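Local coordinates for protein arylsulfatase (Pseudoalteromonas sp. MB47, PDB 7AJ0) that probably hydrolyses sulfate esters of the algal polysaccharide fucoidan, acting as a calcium-containing exo-sulfatase that assembles into a hexamer, at residues 187-192 with 203-208; 193-198 with 271-276; 227-232 with 237-242; 214-219 with 242-247. All blocks are in the same frame, centred on the assembly; numbering follows the deposited sequence.

Contact 1 of 4, residues 187-192 with 203-208; sequences TQFLVE and ELYTKA
Phe189 reaches Ala208 and Tyr205 from a tight turn that winds round one carbonyl: Thr187 O takes the backbone N-H of Leu190 at 3.0 Å and that of Val191 at 3.1 Å. The turn throws the phenyl outward, its CG opposite the carbonyl carbon (chi1 -65°). Phe189 CZ then comes to 3.4 Å from Ala208 O, and Phe189 CE1 lies 4.0 Å from Ala208 CB. Tyr205 CE1 sits at the edge of the phenyl, close to its plane, 4.3 Å from Phe189 CD1. A methyl suits position 208, since it lets the ring approach the helix backbone. Replacing Phe189 with an alanine would probably leave a gap between turn and helix and remove the ring that packs on Ala208 and Tyr205. On the helix, Lys207 pairs with Glu203 (NZ to OE2 3.6 Å) and with Asp16 of the second subunit. Met198 of helix 196-199 touches both aromatic rings, so helix 202-208 is joined to the turn directly and through this short preceding helix, while Leu190 leans on helix 234-238.

Contact 2 of 4, residues 193-198 with 271-276; sequences RQYADM and IHNDNY
The carboxylate of Asp274 is held on both faces and at its edge. Gln194 NE2 and Asn273 ND2 reach OD1 from opposite sides of the carboxylate plane, each at 3.0 Å from Asp274 OD1. The Tyr195 ring meets it edge-on: Tyr195 OH donates to the syn lone pair of Asp274 OD2 at 2.7 Å, with that oxygen in the plane of the ring and the two flat groups turned 55° apart. The bond from Gln194 is moderately straight (152° at the hydrogen), and the chain behind it is fully extended, CG opposite the backbone N (chi1 -179°), which lets an amide span the distance. The other end of the amide, Gln194 OE1, accepts a hydrogen bond from a water at 2.7 Å, which also joins Tyr276 OH. Thr187 gives OD2 a further partner. An acidic side chain thus suits a spot lined with donors; a leucine in its place would probably leave the Tyr195 hydroxyl and the amides of Gln194 and Asn273 without their shared acceptor. A cis peptide precedes Asp274, and the Asn273 side chain lies about 9 Å from the bound calcium. The contact ties the start of helix 196-199 to the loop between strand 262-267 and helix 290-311, where Ile271 and His272 adjoin the calcium ligand Asp60.

Contact 3 of 4, residues 227-232 with 237-242; sequences VAYPIN and ISMIDQ
Ile231 meets two isoleucines with its two branches. Its CG2 methyl lies 3.8 Å from Ile237 CB, and at the end of the longer arm Ile231 CD1 touches Ile240 CD1 at 4.1 Å, these two side chains crossing at about a right angle. Beta-branching makes this possible: with CG1 set opposite the carbonyl carbon (chi1 -68°), CG2 takes a different position, opposite the backbone N, and one residue serves both partners. Beside this group Tyr229 lays its hydroxyl against Met239, OH to CB 3.5 Å, a van der Waals approach; the polar need of that oxygen is met by Asp236 O. The methionine bends at chi2 and chi3, so its sulfur end turns off from the tyrosine.

Further out, the main chain fixes where these side chains stand. Ile240 N bonds to Ile237 O at 3.2 Å, closing the kink between helix 234-238 and helix 240-258, and Met239 occupies the N-cap of the second. On the strand side, Ala228 and Tyr229 both face Leu216 in a classic beta bulge, the chain turns a corner at Tyr229, and Asp236 OD2 accepts the N-H of Asn232. The contact therefore folds the end of edge strand 226-230 onto the helical kink that follows it, with Tyr186 of helix 183-187 against Ile231 and Ile237, and Leu216 of strand 215-220 against Ile240.

Contact 4 of 4, residues 214-219 with 242-247; sequences EGLIKG and QVLRDE
Leu216 and Leu244 mark the closest approach of strand 215-219 to helix 242-247, CA to CA 9.3 Å, a separation that leaves the side chains to bridge the gap. One methyl does so: Leu216 CD1 rests 4.1 Å from Val243 CG1 and 4.4 Å from Leu244 CD2, touching neighbouring residues of a single helical turn. Its position follows from a CG set opposite the carbonyl carbon (chi1 -57°) and an extended chi2, which carry the branch well clear of the strand. Short, branched Val243 meets it obliquely. At the margin Lys218 NZ and Glu247 OE2 stay 5.0 Å apart, oppositely charged but not in contact. Elsewhere on the helix Arg245 grips its neighbour side-on, NE at 2.8 Å and NH2 at 3.0 Å from Asp246 OD1, and pairs with Glu304 through NH1. Across residues 214-219 and 242-247 the contact is thus made by aliphatic carbon, a nondirectional packing that depends on shape, while Glu247 OE1 bonds Tyr175 OH on the adjoining strand 175-177.

In the fold
All four contacts are largely buried, yet they differ in setting. Contacts 3 and 4, their centres about 6 Å apart, share helix 240-258 and use adjacent strands of the main sheet; no other chain touches them, and apolar packing carries both. Contacts 1 and 2 lie farther from the chain's centre, on short helices and loops that also meet two other subunits. Contact 1 is chiefly aromatic, whereas contact 2 is a polar network around one carboxylate, nearer the calcium than contacts 3 and 4. Thr187 joins the two through its bond to Asp274. Ile237 links contact 3 to both, packing against Thr187 and Leu190 of contact 1 and against Tyr276 of contact 2.

Contact 1 of 4, residues 187-192 with 203-208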
loop_
_atom_site.group_PDB
_atom_site.type_symbol
_atom_site.label_atom_id
_atom_site.label_comp_id
_atom_site.label_asym_id
_atom_site.label_seq_id
_atom_site.Cartn_x
_atom_site.Cartn_y
_atom_site.Cartn_z
ATOM N N THR A 187 15.007 -28.782 -16.054
ATOM C CA THR A 187 15.103 -27.679 -17.003
ATOM C C THR A 187 16.097 -26.610 -16.572
ATOM O O THR A 187 16.595 -25.870 -17.427
ATOM C CB THR A 187 13.724 -27.048 -17.215
ATOM O OG1 THR A 187 13.189 -26.616 -15.959
ATOM C CG2 THR A 187 12.771 -28.053 -17.851
ATOM N N GLN A 188 16.402 -26.509 -15.276
ATOM C CA GLN A 188 17.395 -25.534 -14.837
ATOM C C GLN A 188 18.777 -25.833 -15.405
ATOM O O GLN A 188 19.634 -24.943 -15.421
ATOM C CB GLN A 188 17.457 -25.492 -13.310
ATOM C CG GLN A 188 17.914 -26.787 -12.666
ATOM C CD GLN A 188 17.886 -26.729 -11.150
ATOM O OE1 GLN A 188 17.818 -25.653 -10.557
ATOM N NE2 GLN A 188 17.932 -27.894 -10.516
ATOM N N PHE A 189 19.012 -27.059 -15.875
ATOM C CA PHE A 189 20.278 -27.434 -16.488
ATOM C C PHE A 189 20.196 -27.498 -18.009
ATOM O O PHE A 189 21.140 -27.972 -18.649
ATOM C CB PHE A 189 20.751 -28.784 -15.938
ATOM C CG PHE A 189 21.071 -28.763 -14.471
ATOM C CD1 PHE A 189 22.227 -28.155 -14.010
ATOM C CD2 PHE A 189 20.220 -29.354 -13.553
ATOM C CE1 PHE A 189 22.525 -28.133 -12.660
ATOM C CE2 PHE A 189 20.511 -29.334 -12.202
ATOM C CZ PHE A 189 21.664 -28.725 -11.755
ATOM N N LEU A 190 19.100 -27.025 -18.599
ATOM C CA LEU A 190 18.896 -27.075 -20.041
ATOM C C LEU A 190 18.714 -25.706 -20.677
ATOM O O LEU A 190 19.202 -25.477 -21.786
ATOM C CB LEU A 190 17.669 -27.940 -20.365
ATOM C CG LEU A 190 17.704 -29.388 -19.879
ATOM C CD1 LEU A 190 16.380 -30.084 -20.188
ATOM C CD2 LEU A 190 18.872 -30.136 -20.503
ATOM N N VAL A 191 18.017 -24.789 -20.010
ATOM C CA VAL A 191 17.729 -23.469 -20.578
ATOM C C VAL A 191 18.865 -22.555 -20.130
ATOM O O VAL A 191 18.822 -21.941 -19.064
ATOM C CB VAL A 191 16.356 -22.954 -20.155
ATOM C CG1 VAL A 191 15.935 -21.788 -21.035
ATOM C CG2 VAL A 191 15.332 -24.076 -20.215
ATOM N N GLU A 192 19.894 -22.453 -20.975
ATOM C CA GLU A 192 21.119 -21.760 -20.591
ATOM C C GLU A 192 20.848 -20.315 -20.188
ATOM O O GLU A 192 21.277 -19.867 -19.119
ATOM C CB GLU A 192 22.122 -21.813 -21.745
ATOM C CG GLU A 192 23.490 -21.250 -21.413
ATOM C CD GLU A 192 24.337 -21.030 -22.650
ATOM O OE1 GLU A 192 25.083 -21.954 -23.042
ATOM O OE2 GLU A 192 24.241 -19.931 -23.240
ATOM N N GLU A 203 32.705 -22.663 -13.224
ATOM C CA GLU A 203 32.948 -23.299 -11.932
ATOM C C GLU A 203 31.641 -23.623 -11.216
ATOM O O GLU A 203 31.502 -24.695 -10.615
ATOM C CB GLU A 203 33.828 -22.400 -11.061
ATOM C CG GLU A 203 34.166 -22.993 -9.698
ATOM C CD GLU A 203 35.291 -22.253 -8.991
ATOM O OE1 GLU A 203 35.815 -21.272 -9.562
ATOM O OE2 GLU A 203 35.654 -22.656 -7.865
ATOM N N LEU A 204 30.671 -22.708 -11.265
ATOM C CA LEU A 204 29.397 -22.947 -10.590
ATOM C C LEU A 204 28.612 -24.055 -11.279
ATOM O O LEU A 204 27.954 -24.863 -10.614
ATOM C CB LEU A 204 28.590 -21.652 -10.545
ATOM C CG LEU A 204 27.460 -21.541 -9.524
ATOM C CD1 LEU A 204 27.939 -21.872 -8.125
ATOM C CD2 LEU A 204 26.873 -20.132 -9.566
ATOM N N TYR A 205 28.676 -24.118 -12.611
ATOM C CA TYR A 205 27.988 -25.183 -13.331
ATOM C C TYR A 205 28.587 -26.546 -13.007
ATOM O O TYR A 205 27.854 -27.522 -12.805
ATOM C CB TYR A 205 28.042 -24.925 -14.836
ATOM C CG TYR A 205 27.481 -26.065 -15.648
ATOM C CD1 TYR A 205 26.112 -26.208 -15.823
ATOM C CD2 TYR A 205 28.319 -27.009 -16.229
ATOM C CE1 TYR A 205 25.591 -27.253 -16.556
ATOM C CE2 TYR A 205 27.806 -28.059 -16.966
ATOM C CZ TYR A 205 26.442 -28.176 -17.126
ATOM O OH TYR A 205 25.927 -29.220 -17.859
ATOM N N THR A 206 29.918 -26.634 -12.956
ATOM C CA THR A 206 30.564 -27.903 -12.640
ATOM C C THR A 206 30.098 -28.440 -11.293
ATOM O O THR A 206 29.905 -29.650 -11.131
ATOM C CB THR A 206 32.083 -27.733 -12.646
ATOM O OG1 THR A 206 32.529 -27.444 -13.976
ATOM C CG2 THR A 206 32.766 -28.994 -12.139
ATOM N N LYS A 207 29.909 -27.555 -10.313
ATOM C CA LYS A 207 29.467 -27.997 -8.995
ATOM C C LYS A 207 27.998 -28.405 -9.013
ATOM O O LYS A 207 27.644 -29.500 -8.563
ATOM C CB LYS A 207 29.703 -26.890 -7.967
ATOM C CG LYS A 207 31.167 -26.639 -7.657
ATOM C CD LYS A 207 31.341 -25.436 -6.740
ATOM C CE LYS A 207 32.802 -25.221 -6.383
ATOM N NZ LYS A 207 33.035 -23.878 -5.782
ATOM N N ALA A 208 27.130 -27.540 -9.539
ATOM C CA ALA A 208 25.695 -27.794 -9.452
ATOM C C ALA A 208 25.282 -28.985 -10.307
ATOM O O ALA A 208 24.381 -29.744 -9.929
ATOM C CB ALA A 208 24.918 -26.543 -9.865
#

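Contact 2 of 4, residues 193-198 with 271-276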
loop_
_atom_site.group_PDB
_atom_site.type_symbol
_atom_site.label_atom_id
_atom_site.label_comp_id
_atom_site.label_asym_id
_atom_site.label_seq_id
_atom_site.Cartn_x
_atom_site.Cartn_y
_atom_site.Cartn_z
ATOM N N ARG A 193 20.146 -19.563 -21.038
ATOM C CA ARG A 193 19.992 -18.132 -20.793
ATOM C C ARG A 193 19.140 -17.862 -19.559
ATOM O O ARG A 193 19.451 -16.966 -18.766
ATOM C CB ARG A 193 19.382 -17.451 -22.017
ATOM C CG ARG A 193 19.228 -15.947 -21.866
ATOM C CD ARG A 193 18.601 -15.320 -23.097
ATOM N NE ARG A 193 18.517 -13.866 -22.979
ATOM C CZ ARG A 193 19.479 -13.023 -23.346
ATOM N NH1 ARG A 193 20.613 -13.480 -23.860
ATOM N NH2 ARG A 193 19.302 -11.718 -23.200
ATOM N N GLN A 194 18.052 -18.618 -19.388
ATOM C CA GLN A 194 17.164 -18.399 -18.252
ATOM C C GLN A 194 17.889 -18.588 -16.926
ATOM O O GLN A 194 17.598 -17.880 -15.956
ATOM C CB GLN A 194 15.968 -19.346 -18.356
ATOM C CG GLN A 194 14.936 -19.228 -17.248
ATOM C CD GLN A 194 13.747 -20.146 -17.477
ATOM O OE1 GLN A 194 13.669 -20.828 -18.499
ATOM N NE2 GLN A 194 12.820 -20.170 -16.528
ATOM N N TYR A 195 18.841 -19.517 -16.870
ATOM C CA TYR A 195 19.592 -19.836 -15.662
ATOM C C TYR A 195 21.070 -19.500 -15.838
ATOM O O TYR A 195 21.951 -20.206 -15.346
ATOM C CB TYR A 195 19.408 -21.308 -15.297
ATOM C CG TYR A 195 17.959 -21.696 -15.094
ATOM C CD1 TYR A 195 17.381 -21.649 -13.831
ATOM C CD2 TYR A 195 17.167 -22.094 -16.165
ATOM C CE1 TYR A 195 16.056 -21.992 -13.639
ATOM C CE2 TYR A 195 15.839 -22.440 -15.981
ATOM C CZ TYR A 195 15.290 -22.388 -14.715
ATOM O OH TYR A 195 13.973 -22.731 -14.521
ATOM N N ALA A 196 21.353 -18.388 -16.523
ATOM C CA ALA A 196 22.712 -18.125 -16.982
ATOM C C ALA A 196 23.690 -17.925 -15.831
ATOM O O ALA A 196 24.873 -18.262 -15.963
ATOM C CB ALA A 196 22.724 -16.896 -17.895
ATOM N N ASP A 197 23.232 -17.369 -14.705
ATOM C CA ASP A 197 24.129 -17.152 -13.574
ATOM C C ASP A 197 24.780 -18.446 -13.107
ATOM O O ASP A 197 25.853 -18.407 -12.496
ATOM C CB ASP A 197 23.373 -16.506 -12.412
ATOM C CG ASP A 197 22.193 -17.337 -11.949
ATOM O OD1 ASP A 197 21.547 -17.980 -12.801
ATOM O OD2 ASP A 197 21.908 -17.346 -10.733
ATOM N N MET A 198 24.155 -19.588 -13.380
ATOM C CA MET A 198 24.712 -20.902 -13.084
ATOM C C MET A 198 25.207 -21.630 -14.322
ATOM O O MET A 198 26.234 -22.307 -14.261
ATOM C CB MET A 198 23.661 -21.763 -12.373
ATOM C CG MET A 198 24.136 -23.154 -11.991
ATOM S SD MET A 198 23.726 -24.415 -13.217
ATOM C CE MET A 198 21.961 -24.575 -12.967
ATOM N N ILE A 271 1.564 -29.194 -15.695
ATOM C CA ILE A 271 2.120 -28.041 -16.382
ATOM C C ILE A 271 3.156 -27.316 -15.520
ATOM O O ILE A 271 3.187 -26.086 -15.462
ATOM C CB ILE A 271 0.999 -27.046 -16.785
ATOM C CG1 ILE A 271 0.198 -26.612 -15.551
ATOM C CG2 ILE A 271 0.072 -27.673 -17.813
ATOM C CD1 ILE A 271 -0.766 -25.482 -15.824
ATOM N N HIS A 272 3.996 -28.086 -14.837
ATOM C CA HIS A 272 5.077 -27.502 -14.057
ATOM C C HIS A 272 6.076 -26.810 -14.979
ATOM O O HIS A 272 6.326 -27.252 -16.103
ATOM C CB HIS A 272 5.786 -28.582 -13.239
ATOM C CG HIS A 272 6.435 -28.070 -11.991
ATOM N ND1 HIS A 272 7.553 -27.265 -12.006
ATOM C CD2 HIS A 272 6.125 -28.260 -10.686
ATOM C CE1 HIS A 272 7.902 -26.978 -10.764
ATOM N NE2 HIS A 272 7.051 -27.568 -9.945
ATOM N N ASN A 273 6.647 -25.712 -14.496
ATOM C CA ASN A 273 7.695 -25.032 -15.251
ATOM C C ASN A 273 8.984 -25.847 -15.195
ATOM O O ASN A 273 9.226 -26.589 -14.241
ATOM C CB ASN A 273 7.934 -23.632 -14.689
ATOM C CG ASN A 273 8.829 -23.639 -13.463
ATOM O OD1 ASN A 273 8.436 -24.105 -12.394
ATOM N ND2 ASN A 273 10.039 -23.113 -13.611
ATOM N N ASP A 274 9.816 -25.722 -16.232
ATOM C CA ASP A 274 9.545 -24.940 -17.434
ATOM C C ASP A 274 8.862 -25.833 -18.463
ATOM O O ASP A 274 9.362 -26.913 -18.782
ATOM C CB ASP A 274 10.848 -24.365 -17.989
ATOM C CG ASP A 274 11.610 -23.558 -16.955
ATOM O OD1 ASP A 274 11.039 -22.576 -16.432
ATOM O OD2 ASP A 274 12.767 -23.918 -16.646
ATOM N N ASN A 275 7.720 -25.384 -18.980
ATOM C CA ASN A 275 6.916 -26.210 -19.868
ATOM C C ASN A 275 7.538 -26.285 -21.256
ATOM O O ASN A 275 7.837 -25.257 -21.870
ATOM C CB ASN A 275 5.492 -25.665 -19.967
ATOM C CG ASN A 275 4.627 -26.103 -18.813
ATOM O OD1 ASN A 275 4.209 -27.259 -18.744
ATOM N ND2 ASN A 275 4.351 -25.185 -17.896
ATOM N N TYR A 276 7.721 -27.509 -21.749
ATOM C CA TYR A 276 8.232 -27.763 -23.095
ATOM C C TYR A 276 7.373 -28.844 -23.733
ATOM O O TYR A 276 7.667 -30.042 -23.615
ATOM C CB TYR A 276 9.706 -28.156 -23.059
ATOM C CG TYR A 276 10.616 -26.962 -22.925
ATOM C CD1 TYR A 276 11.057 -26.278 -24.047
ATOM C CD2 TYR A 276 11.016 -26.506 -21.678
ATOM C CE1 TYR A 276 11.879 -25.180 -23.933
ATOM C CE2 TYR A 276 11.839 -25.406 -21.553
ATOM C CZ TYR A 276 12.268 -24.746 -22.684
ATOM O OH TYR A 276 13.087 -23.650 -22.567
HETATM O O HOH W 1 12.136 -22.046 -20.332
#

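Contact 3 of 4, residues 227-232 with 237-242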
loop_
_atom_site.group_PDB
_atom_site.type_symbol
_atom_site.label_atom_id
_atom_site.label_comp_id
_atom_site.label_asym_id
_atom_site.label_seq_id
_atom_site.Cartn_x
_atom_site.Cartn_y
_atom_site.Cartn_z
ATOM N N VAL A 227 17.891 -45.985 -15.432
ATOM C CA VAL A 227 17.644 -44.779 -16.215
ATOM C C VAL A 227 17.080 -45.250 -17.552
ATOM O O VAL A 227 17.818 -45.703 -18.429
ATOM C CB VAL A 227 18.906 -43.937 -16.390
ATOM C CG1 VAL A 227 18.629 -42.770 -17.330
ATOM C CG2 VAL A 227 19.390 -43.432 -15.041
ATOM N N ALA A 228 15.760 -45.147 -17.704
ATOM C CA ALA A 228 15.086 -45.662 -18.886
ATOM C C ALA A 228 15.030 -44.657 -20.026
ATOM O O ALA A 228 15.005 -45.061 -21.194
ATOM C CB ALA A 228 13.661 -46.096 -18.528
ATOM N N TYR A 229 15.007 -43.362 -19.718
ATOM C CA TYR A 229 14.898 -42.315 -20.732
ATOM C C TYR A 229 15.797 -41.155 -20.324
ATOM O O TYR A 229 15.419 -40.340 -19.467
ATOM C CB TYR A 229 13.450 -41.857 -20.899
ATOM C CG TYR A 229 13.246 -40.861 -22.018
ATOM C CD1 TYR A 229 13.344 -39.493 -21.786
ATOM C CD2 TYR A 229 12.955 -41.288 -23.308
ATOM C CE1 TYR A 229 13.161 -38.579 -22.810
ATOM C CE2 TYR A 229 12.772 -40.383 -24.336
ATOM C CZ TYR A 229 12.875 -39.030 -24.082
ATOM O OH TYR A 229 12.689 -38.127 -25.105
ATOM N N PRO A 230 16.989 -41.046 -20.907
ATOM C CA PRO A 230 17.881 -39.944 -20.535
ATOM C C PRO A 230 17.345 -38.612 -21.021
ATOM O O PRO A 230 16.697 -38.516 -22.066
ATOM C CB PRO A 230 19.203 -40.293 -21.233
ATOM C CG PRO A 230 19.073 -41.726 -21.637
ATOM C CD PRO A 230 17.615 -41.938 -21.898
ATOM N N ILE A 231 17.631 -37.571 -20.248
ATOM C CA ILE A 231 17.235 -36.211 -20.582
ATOM C C ILE A 231 18.494 -35.360 -20.559
ATOM O O ILE A 231 19.049 -35.090 -19.486
ATOM C CB ILE A 231 16.167 -35.662 -19.626
ATOM C CG1 ILE A 231 14.856 -36.431 -19.838
ATOM C CG2 ILE A 231 15.970 -34.173 -19.852
ATOM C CD1 ILE A 231 13.822 -36.223 -18.764
ATOM N N ASN A 232 18.958 -34.955 -21.745
ATOM C CA ASN A 232 20.159 -34.143 -21.882
ATOM C C ASN A 232 19.938 -32.931 -22.779
ATOM O O ASN A 232 20.903 -32.221 -23.091
ATOM C CB ASN A 232 21.316 -34.986 -22.435
ATOM C CG ASN A 232 21.664 -36.157 -21.537
ATOM O OD1 ASN A 232 21.526 -37.316 -21.928
ATOM N ND2 ASN A 232 22.123 -35.859 -20.324
ATOM N N ILE A 237 13.497 -33.594 -23.276
ATOM C CA ILE A 237 12.481 -33.335 -22.266
ATOM C C ILE A 237 11.153 -32.928 -22.888
ATOM O O ILE A 237 10.114 -33.013 -22.226
ATOM C CB ILE A 237 12.961 -32.258 -21.274
ATOM C CG1 ILE A 237 12.167 -32.359 -19.968
ATOM C CG2 ILE A 237 12.814 -30.862 -21.869
ATOM C CD1 ILE A 237 12.734 -31.534 -18.840
ATOM N N SER A 238 11.153 -32.488 -24.148
ATOM C CA SER A 238 9.898 -32.119 -24.792
ATOM C C SER A 238 9.003 -33.329 -25.032
ATOM O O SER A 238 7.788 -33.167 -25.184
ATOM C CB SER A 238 10.168 -31.399 -26.114
ATOM O OG SER A 238 10.601 -32.302 -27.116
ATOM N N MET A 239 9.574 -34.531 -25.059
ATOM C CA MET A 239 8.818 -35.761 -25.247
ATOM C C MET A 239 8.416 -36.415 -23.934
ATOM O O MET A 239 7.842 -37.510 -23.954
ATOM C CB MET A 239 9.648 -36.758 -26.068
ATOM C CG MET A 239 10.104 -36.230 -27.414
ATOM S SD MET A 239 8.730 -35.835 -28.513
ATOM C CE MET A 239 7.886 -37.414 -28.601
ATOM N N ILE A 240 8.682 -35.763 -22.801
ATOM C CA ILE A 240 8.563 -36.425 -21.504
ATOM C C ILE A 240 7.155 -36.971 -21.296
ATOM O O ILE A 240 6.981 -38.112 -20.853
ATOM C CB ILE A 240 8.982 -35.453 -20.385
ATOM C CG1 ILE A 240 9.204 -36.200 -19.070
ATOM C CG2 ILE A 240 7.939 -34.353 -20.192
ATOM C CD1 ILE A 240 9.842 -35.340 -17.996
ATOM N N ASP A 241 6.130 -36.182 -21.619
ATOM C CA ASP A 241 4.759 -36.624 -21.389
ATOM C C ASP A 241 4.255 -37.573 -22.468
ATOM O O ASP A 241 3.272 -38.285 -22.235
ATOM C CB ASP A 241 3.829 -35.413 -21.275
ATOM C CG ASP A 241 3.707 -34.909 -19.847
ATOM O OD1 ASP A 241 3.215 -35.675 -18.991
ATOM O OD2 ASP A 241 4.121 -33.761 -19.573
ATOM N N GLN A 242 4.899 -37.600 -23.637
ATOM C CA GLN A 242 4.594 -38.633 -24.620
ATOM C C GLN A 242 5.162 -39.978 -24.182
ATOM O O GLN A 242 4.538 -41.026 -24.395
ATOM C CB GLN A 242 5.151 -38.243 -25.988
ATOM C CG GLN A 242 4.593 -36.944 -26.546
ATOM C CD GLN A 242 3.099 -37.004 -26.791
ATOM O OE1 GLN A 242 2.613 -37.851 -27.543
ATOM N NE2 GLN A 242 2.358 -36.105 -26.150
#

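Contact 4 of 4, residues 214-219 with 242-247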
loop_
_atom_site.group_PDB
_atom_site.type_symbol
_atom_site.label_atom_id
_atom_site.label_comp_id
_atom_site.label_asym_id
_atom_site.label_seq_id
_atom_site.Cartn_x
_atom_site.Cartn_y
_atom_site.Cartn_z
ATOM N N GLU A 214 19.511 -37.557 -14.117
ATOM C CA GLU A 214 19.937 -38.148 -15.379
ATOM C C GLU A 214 18.782 -38.342 -16.354
ATOM O O GLU A 214 18.997 -38.301 -17.571
ATOM C CB GLU A 214 20.633 -39.485 -15.117
ATOM C CG GLU A 214 21.999 -39.337 -14.463
ATOM C CD GLU A 214 22.685 -40.668 -14.219
ATOM O OE1 GLU A 214 21.979 -41.684 -14.049
ATOM O OE2 GLU A 214 23.934 -40.696 -14.201
ATOM N N GLY A 215 17.569 -38.546 -15.857
ATOM C CA GLY A 215 16.426 -38.734 -16.732
ATOM C C GLY A 215 15.295 -39.426 -15.990
ATOM O O GLY A 215 15.216 -39.375 -14.764
ATOM N N LEU A 216 14.425 -40.068 -16.766
ATOM C CA LEU A 216 13.315 -40.821 -16.195
ATOM C C LEU A 216 13.824 -42.150 -15.647
ATOM O O LEU A 216 14.608 -42.845 -16.306
ATOM C CB LEU A 216 12.227 -41.050 -17.237
ATOM C CG LEU A 216 11.679 -39.774 -17.870
ATOM C CD1 LEU A 216 10.553 -40.073 -18.840
ATOM C CD2 LEU A 216 11.206 -38.808 -16.796
ATOM N N ILE A 217 13.378 -42.497 -14.446
ATOM C CA ILE A 217 13.831 -43.693 -13.750
ATOM C C ILE A 217 12.743 -44.752 -13.824
ATOM O O ILE A 217 11.555 -44.460 -13.630
ATOM C CB ILE A 217 14.194 -43.376 -12.287
ATOM C CG1 ILE A 217 15.322 -42.343 -12.234
ATOM C CG2 ILE A 217 14.603 -44.642 -11.549
ATOM C CD1 ILE A 217 16.574 -42.754 -12.978
ATOM N N LYS A 218 13.151 -45.985 -14.099
ATOM C CA LYS A 218 12.255 -47.127 -14.234
ATOM C C LYS A 218 12.564 -48.118 -13.125
ATOM O O LYS A 218 13.735 -48.406 -12.858
ATOM C CB LYS A 218 12.429 -47.770 -15.610
ATOM C CG LYS A 218 11.603 -49.013 -15.876
ATOM C CD LYS A 218 12.162 -49.723 -17.101
ATOM C CE LYS A 218 11.072 -50.263 -18.009
ATOM N NZ LYS A 218 11.646 -50.710 -19.314
ATOM N N GLY A 219 11.520 -48.630 -12.481
ATOM C CA GLY A 219 11.709 -49.543 -11.372
ATOM C C GLY A 219 10.549 -50.488 -11.148
ATOM O O GLY A 219 9.385 -50.091 -11.249
ATOM N N GLN A 242 4.899 -37.600 -23.637
ATOM C CA GLN A 242 4.594 -38.633 -24.620
ATOM C C GLN A 242 5.162 -39.978 -24.182
ATOM O O GLN A 242 4.538 -41.026 -24.395
ATOM C CB GLN A 242 5.151 -38.243 -25.988
ATOM C CG GLN A 242 4.593 -36.944 -26.546
ATOM C CD GLN A 242 3.099 -37.004 -26.791
ATOM O OE1 GLN A 242 2.613 -37.851 -27.543
ATOM N NE2 GLN A 242 2.358 -36.105 -26.150
ATOM N N VAL A 243 6.345 -39.965 -23.565
ATOM C CA VAL A 243 6.945 -41.200 -23.073
ATOM C C VAL A 243 6.135 -41.759 -21.912
ATOM O O VAL A 243 5.910 -42.972 -21.823
ATOM C CB VAL A 243 8.410 -40.952 -22.671
ATOM C CG1 VAL A 243 8.990 -42.175 -21.982
ATOM C CG2 VAL A 243 9.227 -40.576 -23.893
ATOM N N LEU A 244 5.690 -40.890 -21.002
ATOM C CA LEU A 244 4.853 -41.345 -19.897
ATOM C C LEU A 244 3.543 -41.924 -20.412
ATOM O O LEU A 244 3.079 -42.962 -19.930
ATOM C CB LEU A 244 4.584 -40.192 -18.934
ATOM C CG LEU A 244 5.806 -39.596 -18.236
ATOM C CD1 LEU A 244 5.423 -38.331 -17.482
ATOM C CD2 LEU A 244 6.433 -40.606 -17.294
ATOM N N ARG A 245 2.929 -41.258 -21.391
ATOM C CA ARG A 245 1.711 -41.784 -21.999
ATOM C C ARG A 245 1.944 -43.188 -22.539
ATOM O O ARG A 245 1.144 -44.099 -22.297
ATOM C CB ARG A 245 1.242 -40.839 -23.107
ATOM C CG ARG A 245 -0.082 -41.200 -23.768
ATOM C CD ARG A 245 0.065 -42.216 -24.901
ATOM N NE ARG A 245 1.269 -42.012 -25.702
ATOM C CZ ARG A 245 1.459 -40.999 -26.540
ATOM N NH1 ARG A 245 0.523 -40.073 -26.695
ATOM N NH2 ARG A 245 2.593 -40.908 -27.218
ATOM N N ASP A 246 3.051 -43.386 -23.258
ATOM C CA ASP A 246 3.353 -44.706 -23.799
ATOM C C ASP A 246 3.458 -45.749 -22.694
ATOM O O ASP A 246 2.979 -46.878 -22.848
ATOM C CB ASP A 246 4.653 -44.657 -24.605
ATOM C CG ASP A 246 4.516 -43.876 -25.900
ATOM O OD1 ASP A 246 3.375 -43.715 -26.386
ATOM O OD2 ASP A 246 5.552 -43.431 -26.440
ATOM N N GLU A 247 4.084 -45.392 -21.570
ATOM C CA GLU A 247 4.280 -46.363 -20.498
ATOM C C GLU A 247 2.966 -46.706 -19.807
ATOM O O GLU A 247 2.745 -47.861 -19.424
ATOM C CB GLU A 247 5.298 -45.834 -19.489
ATOM C CG GLU A 247 6.737 -45.885 -19.981
ATOM C CD GLU A 247 7.258 -47.306 -20.127
ATOM O OE1 GLU A 247 6.782 -48.198 -19.393
ATOM O OE2 GLU A 247 8.144 -47.529 -20.980
#